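Local coordinates for protein mercuric reductase (Metallosphaera sedula, PDB 4YWO) that probably reduces mercuric ion to elemental mercury with electrons from NADPH, working as an FAD-dependent homodimer of the pyridine nucleotide-disulfide oxidoreductase family, at residues A[148-153]-A[261-266]; A[398-403]-A[419-424]. One frame throughout, in Å; residues are numbered along the deposited sequence.

Contact 1: A[148-153]-A[261-266]; sequences PLIPRI and ILLATG
The amide of Leu149 donates a hydrogen bond to the carbonyl O of Gly266, 3.0 Å from N to O and nearly straight at 165°. It arrives above the plane of that carbonyl, 38° out of it, rather than along a lone pair. Beside it a single water ties the two backbones together: it gives its protons to Leu149 O and Gly266 O and accepts from Thr265 N at 2.9 Å. Leu149 O also lies 3.0 Å from Thr265 OG1. The Leu149 side chain rests its CB on the Gly266 carbonyl, 3.4 Å from Gly266 O, while CG, held anti to the backbone N, carries CD2 to 3.6 Å from Thr265 O.

All this happens where strand 260-263, an outermost strand of the four-stranded parallel sheet of the Rossmann-type NADPH-binding domain expected in this family, gives way to a loop. The partner, 148-153, is itself loop, leaving strand 146-148 for helix 156-159, and the touching parts run not far from perpendicular.

Next to these polar atoms the contact turns apolar. Leu263 CD1 touches both Ile150 CD1, at 3.6 Å, and Pro151 CD, at 3.9 Å. The side chains of Ile150 and Leu263 cross at about a right angle, whereas Pro151 presents the CD corner of its ring to the end of the leucine. The CB of Ile150 leaves its backbone on the far side; CG1 beside the backbone N (chi1 -48°) and a second turn further along bring CD1 back to Leu263. The Pro151 ring also lies across Thr265. Further out, Phe161 touches both Ile150 and Leu263, Ile180 of strand 176-180 backs Leu263 and Thr265, and the backbones of Trp162 and Leu263 are hydrogen-bonded.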
loop_
_atom_site.group_PDB
_atom_site.type_symbol
_atom_site.label_atom_id
_atom_site.label_comp_id
_atom_site.label_asym_id
_atom_site.label_seq_id
_atom_site.Cartn_x
_atom_site.Cartn_y
_atom_site.Cartn_z
ATOM N N PRO A 148 5.335 24.732 17.889
ATOM C CA PRO A 148 6.697 24.644 17.495
ATOM C C PRO A 148 7.705 24.976 18.632
ATOM O O PRO A 148 7.493 25.943 19.355
ATOM C CB PRO A 148 6.796 25.682 16.342
ATOM C CG PRO A 148 5.409 25.887 15.840
ATOM C CD PRO A 148 4.530 25.648 17.044
ATOM N N LEU A 149 8.778 24.208 18.703
ATOM C CA LEU A 149 9.843 24.399 19.627
ATOM C C LEU A 149 10.791 25.410 18.984
ATOM O O LEU A 149 11.283 25.187 17.846
ATOM C CB LEU A 149 10.532 23.087 19.945
ATOM C CG LEU A 149 11.682 23.052 20.934
ATOM C CD1 LEU A 149 11.161 23.605 22.256
ATOM C CD2 LEU A 149 12.194 21.627 21.042
ATOM N N ILE A 150 11.015 26.531 19.699
ATOM C CA ILE A 150 11.863 27.645 19.221
ATOM C C ILE A 150 13.185 27.595 20.030
ATOM O O ILE A 150 13.173 27.878 21.254
ATOM C CB ILE A 150 11.232 29.002 19.467
ATOM C CG1 ILE A 150 9.779 29.061 19.009
ATOM C CG2 ILE A 150 12.119 30.104 18.887
ATOM C CD1 ILE A 150 9.578 28.562 17.603
ATOM N N PRO A 151 14.292 27.216 19.382
ATOM C CA PRO A 151 15.548 27.066 20.111
ATOM C C PRO A 151 16.044 28.460 20.558
ATOM O O PRO A 151 15.683 29.492 19.946
ATOM C CB PRO A 151 16.469 26.363 19.115
ATOM C CG PRO A 151 15.910 26.667 17.783
ATOM C CD PRO A 151 14.434 26.977 17.928
ATOM N N ARG A 152 16.846 28.477 21.620
ATOM C CA ARG A 152 17.410 29.744 22.127
ATOM C C ARG A 152 18.694 29.945 21.373
ATOM O O ARG A 152 19.696 29.324 21.687
ATOM C CB ARG A 152 17.656 29.669 23.648
ATOM C CG ARG A 152 16.632 28.845 24.411
ATOM C CD ARG A 152 16.655 29.031 25.931
ATOM N NE ARG A 152 16.576 30.452 26.295
ATOM C CZ ARG A 152 17.625 31.237 26.556
ATOM N NH1 ARG A 152 18.875 30.763 26.529
ATOM N NH2 ARG A 152 17.422 32.513 26.844
ATOM N N ILE A 153 18.648 30.724 20.305
ATOM C CA ILE A 153 19.801 30.990 19.442
ATOM C C ILE A 153 19.884 32.512 19.344
ATOM O O ILE A 153 18.962 33.157 18.957
ATOM C CB ILE A 153 19.608 30.454 18.002
ATOM C CG1 ILE A 153 19.543 28.936 18.029
ATOM C CG2 ILE A 153 20.744 30.904 17.091
ATOM C CD1 ILE A 153 19.255 28.343 16.652
ATOM N N ILE A 261 14.734 31.197 6.882
ATOM C CA ILE A 261 15.046 30.166 7.846
ATOM C C ILE A 261 13.744 29.450 8.251
ATOM O O ILE A 261 12.736 30.076 8.534
ATOM C CB ILE A 261 15.746 30.718 9.081
ATOM C CG1 ILE A 261 17.131 31.254 8.700
ATOM C CG2 ILE A 261 15.927 29.657 10.118
ATOM C CD1 ILE A 261 17.585 32.197 9.865
ATOM N N LEU A 262 13.781 28.105 8.223
ATOM C CA LEU A 262 12.625 27.288 8.631
ATOM C C LEU A 262 13.066 26.485 9.855
ATOM O O LEU A 262 14.062 25.724 9.790
ATOM C CB LEU A 262 12.117 26.301 7.515
ATOM C CG LEU A 262 11.119 25.286 8.057
ATOM C CD1 LEU A 262 9.807 25.889 8.489
ATOM C CD2 LEU A 262 10.987 24.318 6.892
ATOM N N LEU A 263 12.416 26.689 10.979
ATOM C CA LEU A 263 12.606 25.866 12.177
ATOM C C LEU A 263 11.839 24.529 12.032
ATOM O O LEU A 263 10.624 24.552 11.792
ATOM C CB LEU A 263 12.089 26.528 13.403
ATOM C CG LEU A 263 12.790 27.806 13.731
ATOM C CD1 LEU A 263 12.158 28.353 15.040
ATOM C CD2 LEU A 263 14.290 27.639 13.806
ATOM N N ALA A 264 12.573 23.434 12.155
ATOM C CA ALA A 264 12.032 22.072 12.155
ATOM C C ALA A 264 12.728 21.264 13.236
ATOM O O ALA A 264 13.233 20.181 13.024
ATOM C CB ALA A 264 12.228 21.486 10.793
ATOM N N THR A 265 12.803 21.879 14.431
ATOM C CA THR A 265 13.603 21.374 15.587
ATOM C C THR A 265 12.666 20.781 16.626
ATOM O O THR A 265 13.086 20.563 17.739
ATOM C CB THR A 265 14.369 22.533 16.289
ATOM O OG1 THR A 265 13.480 23.651 16.523
ATOM C CG2 THR A 265 15.414 23.017 15.419
ATOM N N GLY A 266 11.446 20.461 16.246
ATOM C CA GLY A 266 10.593 19.732 17.152
ATOM C C GLY A 266 9.394 20.547 17.632
ATOM O O GLY A 266 9.202 21.683 17.199
HETATM O O HOH W 1 10.850 23.741 15.618
#

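Contact 2: A[398-403]-A[419-424]; sequences GRIVGV and LAIRFG
This is a strand-on-helix contact in the dimerisation domain, where strand 399-407 of the antiparallel sheet meets the C-terminal end of helix 414-422. Ile421 carries it. Its CG1, anti to the carbonyl carbon (chi1 -69°), packs 3.6 Å from Ile400 O, while CD1 reaches on to Val401 C at 3.8 Å; the side chains of Ile421 and Ile400 cross at about a right angle. No direct hydrogen bond joins the two segments; waters do that work. One donates to both Ile400 O and Ile421 O. Another takes the N-H of Arg399 NE and donates to Gly424 O at 2.7 Å. Extended from CG to NE, the arginine lays its aliphatic part alongside Gly424, with CG 3.7 Å from Gly424 O. Beyond the pair, Ile400 bonds through its backbone to Ala425, and Phe423 meets Phe423 of the second subunit. Val401 and Gly402 both face Val394, a classic beta bulge in the strand. Phe423 N still makes a helical bond to Leu419 O; then Gly424, with positive phi, turns the chain and its N donates to Ile421 O, in the Schellman motif that closes an alpha-helix.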
loop_
_atom_site.group_PDB
_atom_site.type_symbol
_atom_site.label_atom_id
_atom_site.label_comp_id
_atom_site.label_asym_id
_atom_site.label_seq_id
_atom_site.Cartn_x
_atom_site.Cartn_y
_atom_site.Cartn_z
ATOM N N GLY A 398 10.392 -15.259 18.004
ATOM C CA GLY A 398 9.775 -15.730 16.830
ATOM C C GLY A 398 8.551 -14.906 16.386
ATOM O O GLY A 398 7.990 -15.215 15.394
ATOM N N ARG A 399 8.251 -13.867 17.117
ATOM C CA ARG A 399 7.083 -12.955 16.697
ATOM C C ARG A 399 7.655 -11.687 16.096
ATOM O O ARG A 399 8.623 -11.095 16.596
ATOM C CB ARG A 399 6.174 -12.652 17.833
ATOM C CG ARG A 399 5.658 -13.899 18.539
ATOM C CD ARG A 399 4.593 -13.504 19.548
ATOM N NE ARG A 399 4.126 -14.689 20.309
ATOM C CZ ARG A 399 4.802 -15.271 21.254
ATOM N NH1 ARG A 399 5.973 -14.777 21.686
ATOM N NH2 ARG A 399 4.250 -16.301 21.900
ATOM N N ILE A 400 7.000 -11.224 15.046
ATOM C CA ILE A 400 7.404 -9.922 14.423
ATOM C C ILE A 400 7.080 -8.810 15.371
ATOM O O ILE A 400 5.899 -8.672 15.866
ATOM C CB ILE A 400 6.699 -9.751 13.121
ATOM C CG1 ILE A 400 7.062 -10.859 12.109
ATOM C CG2 ILE A 400 7.024 -8.358 12.505
ATOM C CD1 ILE A 400 6.154 -11.110 10.950
ATOM N N VAL A 401 8.071 -8.046 15.737
ATOM C CA VAL A 401 7.972 -6.920 16.548
ATOM C C VAL A 401 8.374 -5.552 16.007
ATOM O O VAL A 401 8.190 -4.516 16.681
ATOM C CB VAL A 401 8.631 -7.111 17.930
ATOM C CG1 VAL A 401 8.022 -8.319 18.666
ATOM C CG2 VAL A 401 10.145 -7.215 17.847
ATOM N N GLY A 402 8.963 -5.518 14.812
ATOM C CA GLY A 402 9.326 -4.241 14.214
ATOM C C GLY A 402 9.464 -4.467 12.739
ATOM O O GLY A 402 9.963 -5.484 12.242
ATOM N N VAL A 403 9.042 -3.444 11.982
ATOM C CA VAL A 403 9.256 -3.389 10.532
ATOM C C VAL A 403 9.597 -1.957 10.182
ATOM O O VAL A 403 8.912 -1.013 10.636
ATOM C CB VAL A 403 8.018 -3.877 9.729
ATOM C CG1 VAL A 403 8.177 -3.632 8.253
ATOM C CG2 VAL A 403 7.607 -5.289 10.066
ATOM N N LEU A 419 -0.645 -4.630 11.708
ATOM C CA LEU A 419 -1.615 -5.656 12.031
ATOM C C LEU A 419 -0.885 -6.926 12.375
ATOM O O LEU A 419 -1.252 -7.630 13.366
ATOM C CB LEU A 419 -2.556 -5.832 10.844
ATOM C CG LEU A 419 -3.766 -6.716 11.066
ATOM C CD1 LEU A 419 -4.708 -6.086 12.060
ATOM C CD2 LEU A 419 -4.508 -7.014 9.752
ATOM N N ALA A 420 0.168 -7.262 11.606
ATOM C CA ALA A 420 0.984 -8.465 11.898
ATOM C C ALA A 420 1.523 -8.362 13.311
ATOM O O ALA A 420 1.476 -9.352 14.092
ATOM C CB ALA A 420 2.108 -8.579 10.907
ATOM N N ILE A 421 2.036 -7.235 13.725
ATOM C CA ILE A 421 2.599 -7.043 15.059
ATOM C C ILE A 421 1.527 -7.183 16.126
ATOM O O ILE A 421 1.714 -7.940 17.104
ATOM C CB ILE A 421 3.315 -5.681 15.232
ATOM C CG1 ILE A 421 4.620 -5.642 14.375
ATOM C CG2 ILE A 421 3.688 -5.422 16.704
ATOM C CD1 ILE A 421 5.283 -4.319 14.159
ATOM N N ARG A 422 0.359 -6.563 15.917
ATOM C CA ARG A 422 -0.760 -6.754 16.893
ATOM C C ARG A 422 -1.158 -8.196 17.046
ATOM O O ARG A 422 -1.499 -8.680 18.164
ATOM C CB ARG A 422 -1.963 -5.925 16.471
ATOM C CG ARG A 422 -1.622 -4.459 16.626
ATOM C CD ARG A 422 -2.853 -3.575 16.599
ATOM N NE ARG A 422 -3.607 -3.771 17.843
ATOM C CZ ARG A 422 -4.780 -4.383 18.004
ATOM N NH1 ARG A 422 -5.432 -5.001 17.051
ATOM N NH2 ARG A 422 -5.251 -4.455 19.243
ATOM N N PHE A 423 -1.152 -8.993 16.019
ATOM C CA PHE A 423 -1.547 -10.388 16.068
ATOM C C PHE A 423 -0.420 -11.293 16.566
ATOM O O PHE A 423 -0.624 -12.508 16.665
ATOM C CB PHE A 423 -2.091 -10.823 14.716
ATOM C CG PHE A 423 -3.629 -10.533 14.575
ATOM C CD1 PHE A 423 -4.549 -11.478 15.051
ATOM C CD2 PHE A 423 -4.107 -9.351 14.207
ATOM C CE1 PHE A 423 -5.916 -11.243 14.968
ATOM C CE2 PHE A 423 -5.482 -9.134 14.052
ATOM C CZ PHE A 423 -6.367 -10.057 14.494
ATOM N N GLY A 424 0.775 -10.751 16.776
ATOM C CA GLY A 424 1.937 -11.604 17.126
ATOM C C GLY A 424 2.293 -12.556 16.014
ATOM O O GLY A 424 2.717 -13.686 16.265
HETATM O O HOH W 2 2.146 -15.335 18.354
HETATM O O HOH W 3 4.277 -9.086 17.916
#

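Overall arrangement
Contacts 1 and 2 belong to different parts of the chain and do not touch: their centres are 36 Å apart, their nearest atoms about 22 Å, and they lie on opposite sides of the chain's centre. In sequence they follow in series, contact 1 closing before contact 2 opens. Contact 1 is the one near the cofactor, with the side chain of Pro148 about 7 Å from a bound FAD and about 8 Å from the side chain of Thr52, which binds it. Contact 2 lies away from the FAD-binding residues and the redox disulfide and looks instead to the dimer: Leu419, Ala420, Arg422 and Phe423 reach the second subunit, whereas no other chain touches contact 1.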